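Local coordinates for protein cytochrome P450 monooxygenase (Rhodococcus sp. ECU0066, PDB 6KBH) that probably acts as a self-sufficient monooxygenase, using a flavin and an iron-sulfur cluster to supply electrons to a heme that activates oxygen, at residues A[155-160]-A[403-408]; A[417-422]-A[437-442]; A[571-576]-A[654-659]; A[747-752]-A[779-784]. One frame throughout, in Å; residues are numbered along the deposited sequence.

The four contacts sample three modules of one chain. Interactions 1 and 2 belong to the heme-containing P450 part. Their centres lie 20 Å apart, and helix 396-413 is followed in the chain by strand 418-419. The side chain of F406 in interaction 1 is about 9 Å from the heme. Interaction 3 sits in the reductase part, where the side chain of K571 is about 11 Å from the FMN. Interaction 4 belongs to the ferredoxin-like part, and its L784 side chain is about 12 Å from the iron-sulfur cluster. The centres of interactions 3 and 4 are 32 Å apart, those of 1 and 3 52 Å. No two of the contacts touch.

Interaction 1: residues A[155-160]-A[403-408]; sequences MVRRLT and IQIFLE
I405 packs between V156 and R157 where helix 396-413 meets helix 153-164. I405, R157 and T160 carry most of the contact. The two segments point the same general way but are inclined at 40°. By their place in the chain the helices are probably L and D of the P450 fold, two members of its four-helix bundle. I405 divides its branches. CD1 meets V156 CG1 at 3.6 Å, while CG2 touches R157 CG, also at 3.6 Å. CG2 also lies over one face of the R157 guanidinium, toward its rim. The R157 chain is extended from CG to NE and carries the guanidinium past I405 to E408. R157 NH1 gives a bond of 2.8 Å to E408 OE2, well bent at 134°. It reaches OE2 from above the carboxylate plane, and the two flat groups stand nearly perpendicular. T160 works one turn further along its helix. Its OG1 gives a hydrogen bond of 2.7 Å to V156 O, which also accepts T160 N from the other face of the carbonyl. OG1 lies at the edge of the F406 ring, and T160 CG2 is 3.7 Å from F406 CD1. The apolar seam is thus flanked by a salt bridge. R460 brings a like charge close to R157 NE, and the E408 carboxylate probably helps to offset this gathering of positive charge.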
loop_
_atom_site.group_PDB
_atom_site.type_symbol
_atom_site.label_atom_id
_atom_site.label_comp_id
_atom_site.label_asym_id
_atom_site.label_seq_id
_atom_site.Cartn_x
_atom_site.Cartn_y
_atom_site.Cartn_z
ATOM N N MET A 155 20.470 -0.714 4.244
ATOM C CA MET A 155 21.245 -1.775 3.606
ATOM C C MET A 155 20.942 -1.872 2.115
ATOM O O MET A 155 21.857 -2.043 1.300
ATOM C CB MET A 155 20.969 -3.107 4.304
ATOM C CG MET A 155 21.499 -4.338 3.582
ATOM S SD MET A 155 20.321 -5.044 2.409
ATOM C CE MET A 155 18.956 -5.460 3.491
ATOM N N VAL A 156 19.664 -1.781 1.738
ATOM C CA VAL A 156 19.302 -1.907 0.331
ATOM C C VAL A 156 19.720 -0.667 -0.450
ATOM O O VAL A 156 20.104 -0.762 -1.622
ATOM C CB VAL A 156 17.794 -2.197 0.196
ATOM C CG1 VAL A 156 16.993 -1.256 1.070
ATOM C CG2 VAL A 156 17.345 -2.096 -1.257
ATOM N N ARG A 157 19.669 0.510 0.178
ATOM C CA ARG A 157 20.160 1.715 -0.483
ATOM C C ARG A 157 21.660 1.624 -0.738
ATOM O O ARG A 157 22.148 2.066 -1.786
ATOM C CB ARG A 157 19.828 2.946 0.358
ATOM C CG ARG A 157 18.352 3.300 0.380
ATOM C CD ARG A 157 18.104 4.572 1.165
ATOM N NE ARG A 157 16.704 4.973 1.116
ATOM C CZ ARG A 157 16.171 5.685 0.129
ATOM N NH1 ARG A 157 16.923 6.071 -0.894
ATOM N NH2 ARG A 157 14.886 6.007 0.163
ATOM N N ARG A 158 22.408 1.065 0.217
ATOM C CA ARG A 158 23.835 0.831 0.010
ATOM C C ARG A 158 24.068 -0.114 -1.163
ATOM O O ARG A 158 24.862 0.179 -2.064
ATOM C CB ARG A 158 24.462 0.272 1.289
ATOM C CG ARG A 158 25.956 -0.014 1.183
ATOM C CD ARG A 158 26.518 -0.586 2.480
ATOM N NE ARG A 158 26.108 -1.971 2.708
ATOM C CZ ARG A 158 26.729 -3.029 2.197
ATOM N NH1 ARG A 158 27.792 -2.867 1.421
ATOM N NH2 ARG A 158 26.287 -4.252 2.461
ATOM N N LEU A 159 23.367 -1.251 -1.175
ATOM C CA LEU A 159 23.598 -2.256 -2.208
ATOM C C LEU A 159 23.102 -1.786 -3.571
ATOM O O LEU A 159 23.714 -2.099 -4.598
ATOM C CB LEU A 159 22.927 -3.570 -1.817
ATOM C CG LEU A 159 23.552 -4.293 -0.625
ATOM C CD1 LEU A 159 22.684 -5.458 -0.191
ATOM C CD2 LEU A 159 24.955 -4.767 -0.969
ATOM N N THR A 160 21.991 -1.046 -3.605
ATOM C CA THR A 160 21.488 -0.544 -4.880
ATOM C C THR A 160 22.493 0.388 -5.544
ATOM O O THR A 160 22.603 0.402 -6.777
ATOM C CB THR A 160 20.143 0.163 -4.679
ATOM O OG1 THR A 160 19.189 -0.769 -4.156
ATOM C CG2 THR A 160 19.616 0.712 -5.994
ATOM N N ILE A 403 11.855 -2.374 -4.906
ATOM C CA ILE A 403 11.555 -1.779 -6.203
ATOM C C ILE A 403 11.573 -0.262 -6.102
ATOM O O ILE A 403 12.150 0.429 -6.953
ATOM C CB ILE A 403 10.201 -2.284 -6.727
ATOM C CG1 ILE A 403 10.217 -3.801 -6.894
ATOM C CG2 ILE A 403 9.878 -1.626 -8.052
ATOM C CD1 ILE A 403 11.152 -4.270 -7.958
ATOM N N GLN A 404 10.938 0.277 -5.059
ATOM C CA GLN A 404 10.834 1.726 -4.904
ATOM C C GLN A 404 12.193 2.416 -4.909
ATOM O O GLN A 404 12.342 3.494 -5.484
ATOM C CB GLN A 404 10.087 2.053 -3.615
ATOM C CG GLN A 404 8.613 2.292 -3.797
ATOM C CD GLN A 404 7.899 2.222 -2.482
ATOM O OE1 GLN A 404 7.655 1.140 -1.968
ATOM N NE2 GLN A 404 7.592 3.377 -1.904
ATOM N N ILE A 405 13.189 1.824 -4.257
ATOM C CA ILE A 405 14.515 2.436 -4.201
ATOM C C ILE A 405 15.291 2.205 -5.494
ATOM O O ILE A 405 16.006 3.102 -5.963
ATOM C CB ILE A 405 15.290 1.960 -2.958
ATOM C CG1 ILE A 405 14.410 1.980 -1.734
ATOM C CG2 ILE A 405 16.439 2.893 -2.694
ATOM C CD1 ILE A 405 14.833 1.020 -0.663
ATOM N N PHE A 406 15.224 0.989 -6.037
ATOM C CA PHE A 406 15.755 0.766 -7.369
ATOM C C PHE A 406 15.284 1.863 -8.313
ATOM O O PHE A 406 16.086 2.494 -9.020
ATOM C CB PHE A 406 15.315 -0.590 -7.928
ATOM C CG PHE A 406 15.810 -1.796 -7.176
ATOM C CD1 PHE A 406 16.875 -1.699 -6.295
ATOM C CD2 PHE A 406 15.230 -3.036 -7.383
ATOM C CE1 PHE A 406 17.328 -2.819 -5.622
ATOM C CE2 PHE A 406 15.681 -4.162 -6.713
ATOM C CZ PHE A 406 16.733 -4.049 -5.834
ATOM N N LEU A 407 13.979 2.091 -8.331
ATOM C CA LEU A 407 13.366 3.066 -9.210
ATOM C C LEU A 407 13.486 4.492 -8.694
ATOM O O LEU A 407 13.055 5.415 -9.391
ATOM C CB LEU A 407 11.892 2.714 -9.438
ATOM C CG LEU A 407 11.150 3.487 -10.532
ATOM C CD1 LEU A 407 11.840 3.307 -11.883
ATOM C CD2 LEU A 407 9.686 3.088 -10.598
ATOM N N GLU A 408 14.047 4.737 -7.511
ATOM C CA GLU A 408 14.320 6.153 -7.309
ATOM C C GLU A 408 15.741 6.506 -7.726
ATOM O O GLU A 408 15.947 7.546 -8.359
ATOM C CB GLU A 408 14.030 6.608 -5.868
ATOM C CG GLU A 408 14.875 6.062 -4.747
ATOM C CD GLU A 408 15.008 7.069 -3.608
ATOM O OE1 GLU A 408 15.444 8.211 -3.866
ATOM O OE2 GLU A 408 14.690 6.714 -2.454
#

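Interaction 2: residues A[417-422]-A[437-442]; sequences MELVPD and DHVWVR
A small antiparallel sheet of the P450 part holds this contact: central strand 440-442 pairs with edge strand 418-419, and strand 172-174 flanks it on the other side. E418 and R442 form a hydrogen-bonded pair. E418 N binds R442 O at 2.8 Å, and R442 N binds E418 O at the same 2.8 Å. L419 and V441 follow as a non-hydrogen-bonded pair. V420 N then reaches W440 O at 3.0 Å. The E418 and R442 side chains lie alongside each other and point the same way. E418 is extended beyond CG, whereas R442 bends at chi3 (50°). This brings R442 NH1 to E418 OE2 at 3.1 Å, in a nearly straight salt-bridge bond of 170°. OE2 lies in the guanidinium plane, but NH1 approaches from above the carboxylate plane. P421 CD packs against the same guanidinium, 3.4 Å from R442 NH1. Apolar groups fill in around the backbone ladder. M417 CG meets V441 CB at 3.6 Å, and L419 CD2 meets V439 CG2 at 3.5 Å. V420 CG2 rests on W440 CB. L175 of helix 175-180 touches M417, V439 and V441, and L299 of helix 284-300 touches L419 and V441. A strand next after the presumed helix L, in one sheet with strand 172-174 between helices 153-164 and 175-180, is consistent with sheet β3 of cytochromes P450.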
loop_
_atom_site.group_PDB
_atom_site.type_symbol
_atom_site.label_atom_id
_atom_site.label_comp_id
_atom_site.label_asym_id
_atom_site.label_seq_id
_atom_site.Cartn_x
_atom_site.Cartn_y
_atom_site.Cartn_z
ATOM N N MET A 417 18.202 8.161 -19.506
ATOM C CA MET A 417 18.378 6.789 -19.953
ATOM C C MET A 417 17.195 6.362 -20.811
ATOM O O MET A 417 16.041 6.653 -20.487
ATOM C CB MET A 417 18.518 5.864 -18.744
ATOM C CG MET A 417 18.372 4.387 -19.039
ATOM S SD MET A 417 17.909 3.445 -17.571
ATOM C CE MET A 417 19.442 3.481 -16.647
ATOM N N GLU A 418 17.482 5.673 -21.916
ATOM C CA GLU A 418 16.426 5.150 -22.771
ATOM C C GLU A 418 16.769 3.733 -23.202
ATOM O O GLU A 418 17.909 3.279 -23.084
ATOM C CB GLU A 418 16.181 6.032 -24.007
ATOM C CG GLU A 418 17.329 6.098 -24.989
ATOM C CD GLU A 418 17.038 7.001 -26.173
ATOM O OE1 GLU A 418 15.936 7.587 -26.220
ATOM O OE2 GLU A 418 17.912 7.124 -27.058
ATOM N N LEU A 419 15.751 3.043 -23.704
ATOM C CA LEU A 419 15.926 1.685 -24.193
ATOM C C LEU A 419 16.637 1.687 -25.539
ATOM O O LEU A 419 16.360 2.522 -26.405
ATOM C CB LEU A 419 14.569 0.992 -24.330
ATOM C CG LEU A 419 13.958 0.357 -23.083
ATOM C CD1 LEU A 419 12.523 -0.069 -23.354
ATOM C CD2 LEU A 419 14.794 -0.821 -22.642
ATOM N N VAL A 420 17.565 0.750 -25.708
ATOM C CA VAL A 420 18.160 0.482 -27.014
ATOM C C VAL A 420 17.028 0.114 -27.966
ATOM O O VAL A 420 16.324 -0.878 -27.731
ATOM C CB VAL A 420 19.215 -0.633 -26.935
ATOM C CG1 VAL A 420 19.648 -1.054 -28.330
ATOM C CG2 VAL A 420 20.411 -0.174 -26.109
ATOM N N PRO A 421 16.797 0.884 -29.026
ATOM C CA PRO A 421 15.654 0.610 -29.906
ATOM C C PRO A 421 15.843 -0.684 -30.683
ATOM O O PRO A 421 16.914 -1.296 -30.691
ATOM C CB PRO A 421 15.620 1.824 -30.841
ATOM C CG PRO A 421 16.441 2.880 -30.139
ATOM C CD PRO A 421 17.499 2.120 -29.404
ATOM N N ASP A 422 14.763 -1.088 -31.356
ATOM C CA ASP A 422 14.715 -2.342 -32.114
ATOM C C ASP A 422 15.232 -3.513 -31.280
ATOM O O ASP A 422 15.990 -4.361 -31.756
ATOM C CB ASP A 422 15.490 -2.224 -33.429
ATOM C CG ASP A 422 14.834 -1.268 -34.410
ATOM O OD1 ASP A 422 13.722 -0.785 -34.122
ATOM O OD2 ASP A 422 15.431 -1.008 -35.478
ATOM N N ASP A 437 15.135 -11.662 -19.986
ATOM C CA ASP A 437 16.526 -12.072 -19.852
ATOM C C ASP A 437 17.435 -10.857 -19.754
ATOM O O ASP A 437 18.426 -10.868 -19.014
ATOM C CB ASP A 437 16.931 -12.950 -21.038
ATOM C CG ASP A 437 16.153 -14.246 -21.090
ATOM O OD1 ASP A 437 15.682 -14.697 -20.026
ATOM O OD2 ASP A 437 16.016 -14.814 -22.192
ATOM N N HIS A 438 17.107 -9.796 -20.488
ATOM C CA HIS A 438 17.918 -8.591 -20.506
ATOM C C HIS A 438 17.031 -7.387 -20.772
ATOM O O HIS A 438 16.007 -7.488 -21.452
ATOM C CB HIS A 438 19.013 -8.646 -21.579
ATOM C CG HIS A 438 19.854 -9.880 -21.522
ATOM N ND1 HIS A 438 20.640 -10.195 -20.436
ATOM C CD2 HIS A 438 20.026 -10.882 -22.416
ATOM C CE1 HIS A 438 21.263 -11.337 -20.663
ATOM N NE2 HIS A 438 20.909 -11.775 -21.858
ATOM N N VAL A 439 17.440 -6.248 -20.226
ATOM C CA VAL A 439 16.941 -4.948 -20.650
ATOM C C VAL A 439 18.168 -4.083 -20.929
ATOM O O VAL A 439 19.040 -3.930 -20.066
ATOM C CB VAL A 439 15.975 -4.321 -19.618
ATOM C CG1 VAL A 439 16.677 -3.549 -18.525
ATOM C CG2 VAL A 439 14.945 -3.446 -20.308
ATOM N N TRP A 440 18.292 -3.620 -22.169
ATOM C CA TRP A 440 19.477 -2.905 -22.624
ATOM C C TRP A 440 19.144 -1.424 -22.704
ATOM O O TRP A 440 18.193 -1.032 -23.390
ATOM C CB TRP A 440 19.953 -3.434 -23.978
ATOM C CG TRP A 440 20.502 -4.835 -23.921
ATOM C CD1 TRP A 440 19.865 -5.982 -24.299
ATOM C CD2 TRP A 440 21.802 -5.233 -23.459
ATOM N NE1 TRP A 440 20.683 -7.067 -24.100
ATOM C CE2 TRP A 440 21.877 -6.636 -23.587
ATOM C CE3 TRP A 440 22.906 -4.541 -22.951
ATOM C CZ2 TRP A 440 23.014 -7.358 -23.223
ATOM C CZ3 TRP A 440 24.035 -5.261 -22.594
ATOM C CH2 TRP A 440 24.078 -6.655 -22.730
ATOM N N VAL A 441 19.920 -0.605 -22.003
ATOM C CA VAL A 441 19.618 0.811 -21.855
ATOM C C VAL A 441 20.847 1.634 -22.210
ATOM O O VAL A 441 21.976 1.287 -21.843
ATOM C CB VAL A 441 19.131 1.141 -20.428
ATOM C CG1 VAL A 441 17.806 0.452 -20.154
ATOM C CG2 VAL A 441 20.160 0.721 -19.408
ATOM N N ARG A 442 20.619 2.717 -22.941
ATOM C CA ARG A 442 21.632 3.710 -23.254
ATOM C C ARG A 442 21.354 4.988 -22.472
ATOM O O ARG A 442 20.232 5.233 -22.022
ATOM C CB ARG A 442 21.655 4.014 -24.757
ATOM C CG ARG A 442 20.464 4.846 -25.183
ATOM C CD ARG A 442 20.608 5.503 -26.545
ATOM N NE ARG A 442 21.036 4.579 -27.585
ATOM C CZ ARG A 442 20.347 4.351 -28.699
ATOM N NH1 ARG A 442 19.193 4.972 -28.906
ATOM N NH2 ARG A 442 20.807 3.496 -29.601
#

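Interaction 3: residues A[571-576]-A[654-659]; sequences KLDPDA and GTQVYS
With CG beside the backbone N (chi1 -51° and -83°), Y658 and Q656 reach up to L572, D573 and A576, and Q656 then runs extended to its amide. They are two residues apart on strand 655-661, so both rise from the same side toward the loop. This strand belongs to a five-stranded parallel sheet of order 3-2-1-4-5, consistent with the Rossmann-like nucleotide-binding domain of ferredoxin reductases. The loop leads from strand 560-567 of the antiparallel flavin-side sheet into strand 578-584 of the parallel one. Y658 OH accepts a hydrogen bond of 2.7 Å from D573 N, bent at 135°. A further pairing of this hydroxyl with Q656 OE1 is weak and doubtful. L572 CB packs on the same end of the tyrosine, 3.4 Å from Y658 CZ. K571 O comes within 3.5 Å of Y658 CE2. H682 of the neighbouring strand stacks with the Y658 ring, while M594 of helix 588-601 touches both Y658 and L572. D573 to A576 form a type I beta turn. This turn brings the chain back to the strand. D573 CB stands 3.9 Å from Q656 NE2, and the methyl A576 CB lies against the amide group, 3.5 Å from Q656 CD.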
loop_
_atom_site.group_PDB
_atom_site.type_symbol
_atom_site.label_atom_id
_atom_site.label_comp_id
_atom_site.label_asym_id
_atom_site.label_seq_id
_atom_site.Cartn_x
_atom_site.Cartn_y
_atom_site.Cartn_z
ATOM N N LYS A 571 -19.143 19.681 7.339
ATOM C CA LYS A 571 -20.136 20.126 6.374
ATOM C C LYS A 571 -21.316 20.776 7.088
ATOM O O LYS A 571 -21.658 20.419 8.219
ATOM C CB LYS A 571 -20.608 18.941 5.532
ATOM C CG LYS A 571 -19.484 17.968 5.195
ATOM C CD LYS A 571 -19.848 17.012 4.067
ATOM C CE LYS A 571 -20.656 15.826 4.566
ATOM N NZ LYS A 571 -20.724 14.747 3.535
ATOM N N LEU A 572 -21.938 21.745 6.421
ATOM C CA LEU A 572 -23.101 22.432 6.966
ATOM C C LEU A 572 -24.369 21.992 6.248
ATOM O O LEU A 572 -24.386 21.847 5.021
ATOM C CB LEU A 572 -22.957 23.959 6.877
ATOM C CG LEU A 572 -22.434 24.688 5.635
ATOM C CD1 LEU A 572 -23.237 24.370 4.382
ATOM C CD2 LEU A 572 -22.451 26.186 5.892
ATOM N N ASP A 573 -25.419 21.765 7.023
ATOM C CA ASP A 573 -26.741 21.551 6.455
ATOM C C ASP A 573 -27.247 22.879 5.906
ATOM O O ASP A 573 -27.434 23.827 6.681
ATOM C CB ASP A 573 -27.694 21.005 7.513
ATOM C CG ASP A 573 -29.024 20.559 6.934
ATOM O OD1 ASP A 573 -29.238 20.720 5.713
ATOM O OD2 ASP A 573 -29.862 20.047 7.705
ATOM N N PRO A 574 -27.468 23.003 4.594
ATOM C CA PRO A 574 -27.838 24.308 4.029
ATOM C C PRO A 574 -29.305 24.677 4.181
ATOM O O PRO A 574 -29.672 25.807 3.834
ATOM C CB PRO A 574 -27.462 24.159 2.548
ATOM C CG PRO A 574 -27.611 22.701 2.278
ATOM C CD PRO A 574 -27.234 21.989 3.551
ATOM N N ASP A 575 -30.155 23.784 4.688
ATOM C CA ASP A 575 -31.573 24.090 4.832
ATOM C C ASP A 575 -31.931 24.662 6.201
ATOM O O ASP A 575 -33.120 24.831 6.496
ATOM C CB ASP A 575 -32.425 22.847 4.536
ATOM C CG ASP A 575 -32.231 21.719 5.550
ATOM O OD1 ASP A 575 -31.661 21.943 6.637
ATOM O OD2 ASP A 575 -32.671 20.587 5.248
ATOM N N ALA A 576 -30.941 24.959 7.040
ATOM C CA ALA A 576 -31.228 25.476 8.368
ATOM C C ALA A 576 -31.708 26.925 8.276
ATOM O O ALA A 576 -31.440 27.641 7.308
ATOM C CB ALA A 576 -29.992 25.369 9.261
ATOM N N GLY A 654 -35.201 27.080 14.649
ATOM C CA GLY A 654 -34.465 26.975 13.400
ATOM C C GLY A 654 -32.961 27.131 13.505
ATOM O O GLY A 654 -32.228 26.591 12.669
ATOM N N THR A 655 -32.477 27.858 14.513
ATOM C CA THR A 655 -31.062 28.210 14.577
ATOM C C THR A 655 -30.172 26.973 14.685
ATOM O O THR A 655 -30.445 26.049 15.457
ATOM C CB THR A 655 -30.788 29.136 15.766
ATOM O OG1 THR A 655 -31.537 30.350 15.621
ATOM C CG2 THR A 655 -29.304 29.471 15.854
ATOM N N GLN A 656 -29.106 26.966 13.881
ATOM C CA GLN A 656 -27.979 26.054 14.004
ATOM C C GLN A 656 -26.724 26.826 14.386
ATOM O O GLN A 656 -26.636 28.045 14.203
ATOM C CB GLN A 656 -27.728 25.285 12.697
ATOM C CG GLN A 656 -28.599 24.061 12.492
ATOM C CD GLN A 656 -28.165 23.253 11.286
ATOM O OE1 GLN A 656 -27.280 23.666 10.535
ATOM N NE2 GLN A 656 -28.784 22.094 11.092
ATOM N N VAL A 657 -25.748 26.098 14.936
ATOM C CA VAL A 657 -24.472 26.681 15.356
ATOM C C VAL A 657 -23.336 25.748 14.934
ATOM O O VAL A 657 -23.241 24.617 15.432
ATOM C CB VAL A 657 -24.406 26.904 16.886
ATOM C CG1 VAL A 657 -23.119 27.665 17.261
ATOM C CG2 VAL A 657 -25.656 27.556 17.486
ATOM N N TYR A 658 -22.468 26.221 14.043
ATOM C CA TYR A 658 -21.199 25.553 13.797
ATOM C C TYR A 658 -20.078 26.342 14.454
ATOM O O TYR A 658 -20.135 27.574 14.541
ATOM C CB TYR A 658 -20.903 25.376 12.307
ATOM C CG TYR A 658 -22.024 24.748 11.533
ATOM C CD1 TYR A 658 -23.151 25.476 11.195
ATOM C CD2 TYR A 658 -21.953 23.428 11.140
ATOM C CE1 TYR A 658 -24.171 24.912 10.493
ATOM C CE2 TYR A 658 -22.976 22.845 10.437
ATOM C CZ TYR A 658 -24.085 23.599 10.114
ATOM O OH TYR A 658 -25.126 23.047 9.407
ATOM N N SER A 659 -19.058 25.620 14.921
ATOM C CA SER A 659 -18.047 26.260 15.740
ATOM C C SER A 659 -16.745 25.485 15.699
ATOM O O SER A 659 -16.725 24.273 15.477
ATOM C CB SER A 659 -18.525 26.381 17.180
ATOM O OG SER A 659 -18.614 25.106 17.805
#

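Interaction 4: residues A[747-752]-A[779-784]; sequences VLDGEV and GDKLTL
A classic beta bulge marks this contact: L748 and D749 both face T783. L748 N gives a hydrogen bond of 2.8 Å to T783 O, and D749 N adds a weak one to the same oxygen at 3.4 Å. T783 N returns a nearly straight bond to D749 O, at 2.8 Å and 173°. The register shifts by one residue here, and the chain turns a corner at L748. D749 and T783 pair on one face of the sheet, where their CB atoms are 3.8 Å apart. V747 and L784 pair on the other face. V747 CG2 meets L784 CD2 there at 3.5 Å. L782 CD2 packs against V752 CG1 at 3.4 Å, and the two side chains cross at about a right angle. G750 has a positive phi (99°), and its lack of a side chain lets L782 CG and K781 O lie beside its CA. M770 touches V747, L782 and L784. The L784 side chain is about 10 Å from that of C743, a cluster ligand. A C-terminal strand bonded parallel to strand 701-705, the first strand of the ferredoxin-like part, is typical of the beta-grasp fold of [2Fe-2S] ferredoxins.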
loop_
_atom_site.group_PDB
_atom_site.type_symbol
_atom_site.label_atom_id
_atom_site.label_comp_id
_atom_site.label_asym_id
_atom_site.label_seq_id
_atom_site.Cartn_x
_atom_site.Cartn_y
_atom_site.Cartn_z
ATOM N N VAL A 747 -17.526 -1.895 7.636
ATOM C CA VAL A 747 -17.988 -2.913 8.580
ATOM C C VAL A 747 -19.188 -3.624 7.972
ATOM O O VAL A 747 -20.214 -2.990 7.688
ATOM C CB VAL A 747 -18.365 -2.300 9.937
ATOM C CG1 VAL A 747 -18.775 -3.397 10.920
ATOM C CG2 VAL A 747 -17.226 -1.476 10.484
ATOM N N LEU A 748 -19.071 -4.941 7.785
ATOM C CA LEU A 748 -20.171 -5.735 7.242
ATOM C C LEU A 748 -21.073 -6.284 8.325
ATOM O O LEU A 748 -22.272 -6.469 8.091
ATOM C CB LEU A 748 -19.657 -6.917 6.408
ATOM C CG LEU A 748 -19.097 -6.653 5.014
ATOM C CD1 LEU A 748 -18.032 -5.628 5.116
ATOM C CD2 LEU A 748 -18.550 -7.915 4.366
ATOM N N ASP A 749 -20.517 -6.556 9.499
ATOM C CA ASP A 749 -21.272 -7.172 10.572
ATOM C C ASP A 749 -20.605 -6.834 11.898
ATOM O O ASP A 749 -19.384 -6.671 11.973
ATOM C CB ASP A 749 -21.367 -8.687 10.381
ATOM C CG ASP A 749 -22.127 -9.361 11.495
ATOM O OD1 ASP A 749 -23.352 -9.139 11.591
ATOM O OD2 ASP A 749 -21.498 -10.105 12.275
ATOM N N GLY A 750 -21.423 -6.733 12.931
ATOM C CA GLY A 750 -20.972 -6.363 14.255
ATOM C C GLY A 750 -21.213 -4.893 14.541
ATOM O O GLY A 750 -21.237 -4.049 13.638
ATOM N N GLU A 751 -21.405 -4.578 15.815
ATOM C CA GLU A 751 -21.532 -3.195 16.252
ATOM C C GLU A 751 -20.216 -2.744 16.866
ATOM O O GLU A 751 -19.526 -3.524 17.528
ATOM C CB GLU A 751 -22.682 -3.020 17.248
ATOM C CG GLU A 751 -22.783 -1.618 17.868
ATOM C CD GLU A 751 -22.805 -0.483 16.846
ATOM O OE1 GLU A 751 -21.727 -0.116 16.328
ATOM O OE2 GLU A 751 -23.900 0.060 16.578
ATOM N N VAL A 752 -19.872 -1.484 16.634
ATOM C CA VAL A 752 -18.537 -0.974 16.900
ATOM C C VAL A 752 -18.569 -0.047 18.109
ATOM O O VAL A 752 -19.566 0.632 18.381
ATOM C CB VAL A 752 -17.982 -0.248 15.658
ATOM C CG1 VAL A 752 -18.232 -1.064 14.415
ATOM C CG2 VAL A 752 -18.658 1.062 15.502
ATOM N N GLY A 779 -18.329 -6.026 22.105
ATOM C CA GLY A 779 -18.666 -7.415 21.870
ATOM C C GLY A 779 -17.519 -8.290 21.402
ATOM O O GLY A 779 -16.344 -7.937 21.551
ATOM N N ASP A 780 -17.861 -9.434 20.808
ATOM C CA ASP A 780 -16.923 -10.527 20.591
ATOM C C ASP A 780 -16.286 -10.545 19.208
ATOM O O ASP A 780 -15.137 -10.980 19.083
ATOM C CB ASP A 780 -17.630 -11.864 20.833
ATOM C CG ASP A 780 -19.034 -11.891 20.257
ATOM O OD1 ASP A 780 -19.308 -11.116 19.314
ATOM O OD2 ASP A 780 -19.868 -12.677 20.754
ATOM N N LYS A 781 -16.988 -10.108 18.163
ATOM C CA LYS A 781 -16.407 -10.153 16.828
ATOM C C LYS A 781 -17.043 -9.100 15.933
ATOM O O LYS A 781 -18.168 -8.650 16.166
ATOM C CB LYS A 781 -16.557 -11.536 16.182
ATOM C CG LYS A 781 -17.975 -12.071 16.170
ATOM C CD LYS A 781 -18.093 -13.312 15.294
ATOM C CE LYS A 781 -18.567 -12.961 13.891
ATOM N NZ LYS A 781 -19.017 -14.164 13.136
ATOM N N LEU A 782 -16.288 -8.709 14.905
ATOM C CA LEU A 782 -16.771 -7.858 13.828
ATOM C C LEU A 782 -16.258 -8.395 12.503
ATOM O O LEU A 782 -15.190 -9.008 12.435
ATOM C CB LEU A 782 -16.315 -6.402 13.962
ATOM C CG LEU A 782 -17.044 -5.522 14.962
ATOM C CD1 LEU A 782 -16.551 -5.878 16.293
ATOM C CD2 LEU A 782 -16.736 -4.087 14.691
ATOM N N THR A 783 -17.021 -8.140 11.449
ATOM C CA THR A 783 -16.635 -8.503 10.094
ATOM C C THR A 783 -16.360 -7.231 9.301
ATOM O O THR A 783 -17.170 -6.295 9.315
ATOM C CB THR A 783 -17.724 -9.339 9.418
ATOM O OG1 THR A 783 -18.029 -10.479 10.234
ATOM C CG2 THR A 783 -17.260 -9.817 8.056
ATOM N N LEU A 784 -15.217 -7.204 8.616
ATOM C CA LEU A 784 -14.765 -6.047 7.858
ATOM C C LEU A 784 -14.542 -6.426 6.401
ATOM O O LEU A 784 -14.078 -7.534 6.101
ATOM C CB LEU A 784 -13.473 -5.477 8.462
ATOM C CG LEU A 784 -13.642 -4.925 9.875
ATOM C CD1 LEU A 784 -12.327 -4.413 10.437
ATOM C CD2 LEU A 784 -14.664 -3.829 9.830
#